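Local coordinates for protein RNA-dependent RNA Polymerase (Bombyx mori cytoplasmic polyhedrosis virus, PDB 6TZ0) that catalyses RNA-directed RNA synthesis, transcribing plus strands from the double-stranded viral genome and probably also making the complementary minus strands during replication, at residues Q522-Y534 with L1143-P1155. Residues are numbered along the deposited sequence; the frame is centred on the assembly and turned at random.
Sequences QAGNAFDIGEMLY and LSPRQLFFLSDNP
The backbones of N525 and F1149 come within 4.4 Å at their CA atoms, and one hydrogen bond joins the two loops, from A526 N to F1149 O (3.1 Å). The contact joins the central polymerase domain of this reovirus-family enzyme to its C-terminal region: a type I beta turn, N525 to D528, leads into helix 530-535 and rests against the loop between strands 1141-1142 and 1162-1163. F1149 contributes the largest single share of the contact, just ahead of G524. With CG anti to the backbone N (chi1 -176°), its ring lies along the turn, so that G524 O meets its edge at CD1 (3.5 Å), A526 N sits over one face near the rim, and CE1 reaches the N525 carbonyl. F732 meets the same ring from elsewhere in the chain. F1150 adds an apolar contact on the helix side: its CD1 touches A526 CB (3.7 Å), while L533 CD2 approaches the ring edge near its plane. I529 CD1 contacts both phenylalanines, at the CZ of each. At the other end of the contact, P1145 CB packs on A523 O (3.4 Å), and R1146, bent at chi2 (-72°), brings one guanidinium face over G524 CA. Inside the 522-534 loop the D528 carboxylate holds the bend, OD1 accepting A523 N through its syn lone pair and OD2 accepting G524 N. The opposite charge of R1146 may favour this carboxylate electrostatically without a direct ion pair, as R1146 NH1 stays 5.0 Å from D528 OD2.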
# COMPACT_ATOMS: atom_id res chain seq x y z
N GLN A 522 -3.86 16.30 -5.38
CA GLN A 522 -4.70 15.31 -6.07
C GLN A 522 -6.14 15.72 -5.80
O GLN A 522 -6.76 15.27 -4.83
CB GLN A 522 -4.43 13.88 -5.61
CG GLN A 522 -3.09 13.28 -6.06
CD GLN A 522 -1.96 13.60 -5.10
OE1 GLN A 522 -2.19 13.93 -3.94
NE2 GLN A 522 -0.73 13.49 -5.58
N ALA A 523 -6.67 16.59 -6.66
CA ALA A 523 -8.02 17.09 -6.53
C ALA A 523 -8.94 16.65 -7.65
O ALA A 523 -10.14 16.92 -7.59
CB ALA A 523 -8.02 18.62 -6.46
N GLY A 524 -8.41 15.98 -8.67
CA GLY A 524 -9.22 15.48 -9.76
C GLY A 524 -9.56 16.49 -10.82
O GLY A 524 -10.30 16.15 -11.76
N ASN A 525 -9.05 17.71 -10.73
CA ASN A 525 -9.31 18.73 -11.73
C ASN A 525 -8.00 19.29 -12.26
O ASN A 525 -6.94 18.70 -12.04
CB ASN A 525 -10.22 19.83 -11.18
CG ASN A 525 -9.73 20.43 -9.89
OD1 ASN A 525 -8.64 20.11 -9.41
ND2 ASN A 525 -10.54 21.29 -9.29
N ALA A 526 -8.05 20.41 -12.97
CA ALA A 526 -6.87 20.98 -13.59
C ALA A 526 -5.92 21.68 -12.62
O ALA A 526 -4.91 22.22 -13.08
CB ALA A 526 -7.27 21.96 -14.69
N PHE A 527 -6.18 21.68 -11.31
CA PHE A 527 -5.19 22.22 -10.39
C PHE A 527 -4.00 21.29 -10.22
O PHE A 527 -2.95 21.74 -9.75
CB PHE A 527 -5.77 22.47 -8.99
CG PHE A 527 -6.73 23.62 -8.91
CD1 PHE A 527 -6.29 24.91 -9.11
CD2 PHE A 527 -8.05 23.41 -8.53
CE1 PHE A 527 -7.17 25.97 -9.01
CE2 PHE A 527 -8.93 24.47 -8.41
CZ PHE A 527 -8.49 25.75 -8.66
N ASP A 528 -4.14 20.02 -10.58
CA ASP A 528 -3.06 19.06 -10.39
C ASP A 528 -1.93 19.28 -11.37
O ASP A 528 -0.78 18.97 -11.07
CB ASP A 528 -3.61 17.64 -10.55
CG ASP A 528 -4.64 17.30 -9.51
OD1 ASP A 528 -4.57 17.84 -8.39
OD2 ASP A 528 -5.54 16.49 -9.82
N ILE A 529 -2.24 19.81 -12.55
CA ILE A 529 -1.29 19.96 -13.63
C ILE A 529 -0.90 21.43 -13.83
O ILE A 529 -0.36 21.78 -14.87
CB ILE A 529 -1.83 19.35 -14.93
CG1 ILE A 529 -3.16 20.00 -15.31
CG2 ILE A 529 -2.02 17.88 -14.77
CD1 ILE A 529 -3.71 19.54 -16.63
N GLY A 530 -1.18 22.28 -12.85
CA GLY A 530 -0.98 23.71 -13.03
C GLY A 530 0.47 24.13 -13.10
O GLY A 530 0.82 25.05 -13.84
N GLU A 531 1.34 23.45 -12.35
CA GLU A 531 2.76 23.79 -12.40
C GLU A 531 3.39 23.34 -13.71
O GLU A 531 4.27 24.02 -14.25
CB GLU A 531 3.50 23.19 -11.21
CG GLU A 531 3.03 23.72 -9.87
CD GLU A 531 3.24 25.22 -9.70
OE1 GLU A 531 4.23 25.76 -10.24
OE2 GLU A 531 2.41 25.85 -9.01
N MET A 532 2.94 22.21 -14.26
CA MET A 532 3.43 21.78 -15.56
C MET A 532 2.91 22.68 -16.67
O MET A 532 3.63 23.00 -17.62
CB MET A 532 3.04 20.33 -15.82
CG MET A 532 3.72 19.35 -14.93
SD MET A 532 3.31 17.63 -15.32
CE MET A 532 1.68 17.52 -14.62
N LEU A 533 1.64 23.08 -16.56
CA LEU A 533 1.06 24.05 -17.49
C LEU A 533 1.78 25.39 -17.44
O LEU A 533 1.92 26.05 -18.48
CB LEU A 533 -0.42 24.20 -17.18
CG LEU A 533 -1.48 23.41 -17.95
CD1 LEU A 533 -1.19 21.95 -18.07
CD2 LEU A 533 -2.75 23.56 -17.15
N TYR A 534 2.26 25.80 -16.27
CA TYR A 534 3.05 27.03 -16.19
C TYR A 534 4.45 26.83 -16.77
O TYR A 534 4.88 27.60 -17.63
CB TYR A 534 3.14 27.52 -14.75
CG TYR A 534 4.01 28.74 -14.62
CD1 TYR A 534 3.59 29.96 -15.11
CD2 TYR A 534 5.25 28.68 -14.01
CE1 TYR A 534 4.37 31.08 -15.01
CE2 TYR A 534 6.05 29.79 -13.90
CZ TYR A 534 5.59 30.99 -14.40
OH TYR A 534 6.37 32.12 -14.30
N LEU A 1143 -21.99 17.56 -9.01
CA LEU A 1143 -21.02 17.45 -10.10
C LEU A 1143 -19.78 16.70 -9.60
O LEU A 1143 -19.75 16.18 -8.48
CB LEU A 1143 -20.61 18.81 -10.66
CG LEU A 1143 -21.49 19.51 -11.71
CD1 LEU A 1143 -21.87 18.55 -12.82
CD2 LEU A 1143 -22.68 20.17 -11.12
N SER A 1144 -18.75 16.66 -10.43
CA SER A 1144 -17.52 15.95 -10.12
C SER A 1144 -16.33 16.73 -10.66
O SER A 1144 -16.44 17.43 -11.66
CB SER A 1144 -17.54 14.54 -10.73
OG SER A 1144 -16.34 13.84 -10.46
N PRO A 1145 -15.18 16.64 -9.98
CA PRO A 1145 -13.99 17.34 -10.49
C PRO A 1145 -13.42 16.77 -11.78
O PRO A 1145 -12.86 17.53 -12.57
CB PRO A 1145 -12.99 17.21 -9.33
CG PRO A 1145 -13.83 17.02 -8.14
CD PRO A 1145 -14.99 16.20 -8.59
N ARG A 1146 -13.54 15.46 -12.02
CA ARG A 1146 -13.15 14.91 -13.31
C ARG A 1146 -14.11 15.33 -14.41
O ARG A 1146 -13.73 15.34 -15.59
CB ARG A 1146 -13.08 13.39 -13.25
CG ARG A 1146 -11.99 12.86 -12.37
CD ARG A 1146 -10.65 13.09 -13.02
NE ARG A 1146 -9.55 12.59 -12.20
CZ ARG A 1146 -8.27 12.76 -12.52
NH1 ARG A 1146 -7.32 12.28 -11.72
NH2 ARG A 1146 -7.94 13.40 -13.62
N GLN A 1147 -15.34 15.67 -14.05
CA GLN A 1147 -16.34 16.10 -15.02
C GLN A 1147 -16.12 17.56 -15.42
O GLN A 1147 -16.15 17.90 -16.60
CB GLN A 1147 -17.73 15.88 -14.43
CG GLN A 1147 -18.88 16.06 -15.38
CD GLN A 1147 -20.21 15.79 -14.73
OE1 GLN A 1147 -20.29 15.59 -13.52
NE2 GLN A 1147 -21.27 15.77 -15.53
N LEU A 1148 -15.91 18.42 -14.42
CA LEU A 1148 -15.63 19.84 -14.63
C LEU A 1148 -14.13 20.08 -14.45
O LEU A 1148 -13.68 20.72 -13.50
CB LEU A 1148 -16.45 20.69 -13.66
CG LEU A 1148 -17.91 21.13 -13.86
CD1 LEU A 1148 -18.09 22.15 -14.92
CD2 LEU A 1148 -18.79 19.97 -14.22
N PHE A 1149 -13.34 19.55 -15.39
CA PHE A 1149 -11.90 19.46 -15.21
C PHE A 1149 -11.21 20.81 -15.42
O PHE A 1149 -10.56 21.33 -14.51
CB PHE A 1149 -11.35 18.39 -16.15
CG PHE A 1149 -9.88 18.11 -16.01
CD1 PHE A 1149 -9.41 17.29 -15.00
CD2 PHE A 1149 -8.99 18.60 -16.94
CE1 PHE A 1149 -8.06 17.02 -14.89
CE2 PHE A 1149 -7.64 18.33 -16.83
CZ PHE A 1149 -7.18 17.54 -15.80
N PHE A 1150 -11.34 21.39 -16.62
CA PHE A 1150 -10.88 22.75 -16.87
C PHE A 1150 -11.92 23.81 -16.57
O PHE A 1150 -11.57 25.00 -16.56
CB PHE A 1150 -10.43 22.93 -18.33
CG PHE A 1150 -9.06 22.41 -18.62
CD1 PHE A 1150 -7.94 23.09 -18.17
CD2 PHE A 1150 -8.89 21.28 -19.40
CE1 PHE A 1150 -6.68 22.62 -18.46
CE2 PHE A 1150 -7.63 20.81 -19.69
CZ PHE A 1150 -6.52 21.49 -19.22
N LEU A 1151 -13.16 23.44 -16.33
CA LEU A 1151 -14.24 24.40 -16.21
C LEU A 1151 -14.46 24.79 -14.75
O LEU A 1151 -13.99 24.12 -13.82
CB LEU A 1151 -15.52 23.82 -16.81
CG LEU A 1151 -15.88 24.00 -18.28
CD1 LEU A 1151 -16.10 25.47 -18.51
CD2 LEU A 1151 -14.83 23.46 -19.23
N SER A 1152 -15.19 25.88 -14.55
CA SER A 1152 -15.28 26.50 -13.24
C SER A 1152 -16.30 25.80 -12.35
O SER A 1152 -17.36 25.37 -12.80
CB SER A 1152 -15.66 27.97 -13.36
OG SER A 1152 -16.99 28.11 -13.82
N ASP A 1153 -15.97 25.70 -11.06
CA ASP A 1153 -16.84 25.13 -10.05
C ASP A 1153 -17.83 26.13 -9.49
O ASP A 1153 -18.61 25.78 -8.60
CB ASP A 1153 -16.00 24.57 -8.89
CG ASP A 1153 -15.20 23.36 -9.28
OD1 ASP A 1153 -15.65 22.62 -10.19
OD2 ASP A 1153 -14.13 23.14 -8.68
N ASN A 1154 -17.82 27.37 -9.96
CA ASN A 1154 -18.58 28.43 -9.32
C ASN A 1154 -19.81 28.75 -10.15
O ASN A 1154 -19.67 29.04 -11.35
CB ASN A 1154 -17.71 29.67 -9.15
CG ASN A 1154 -18.27 30.63 -8.13
OD1 ASN A 1154 -19.32 30.40 -7.53
ND2 ASN A 1154 -17.56 31.73 -7.90
N PRO A 1155 -21.01 28.69 -9.58
CA PRO A 1155 -22.21 29.11 -10.32
C PRO A 1155 -22.29 30.61 -10.58
O PRO A 1155 -23.15 31.03 -11.36
CB PRO A 1155 -23.35 28.66 -9.41
CG PRO A 1155 -22.77 27.57 -8.60
CD PRO A 1155 -21.36 27.96 -8.35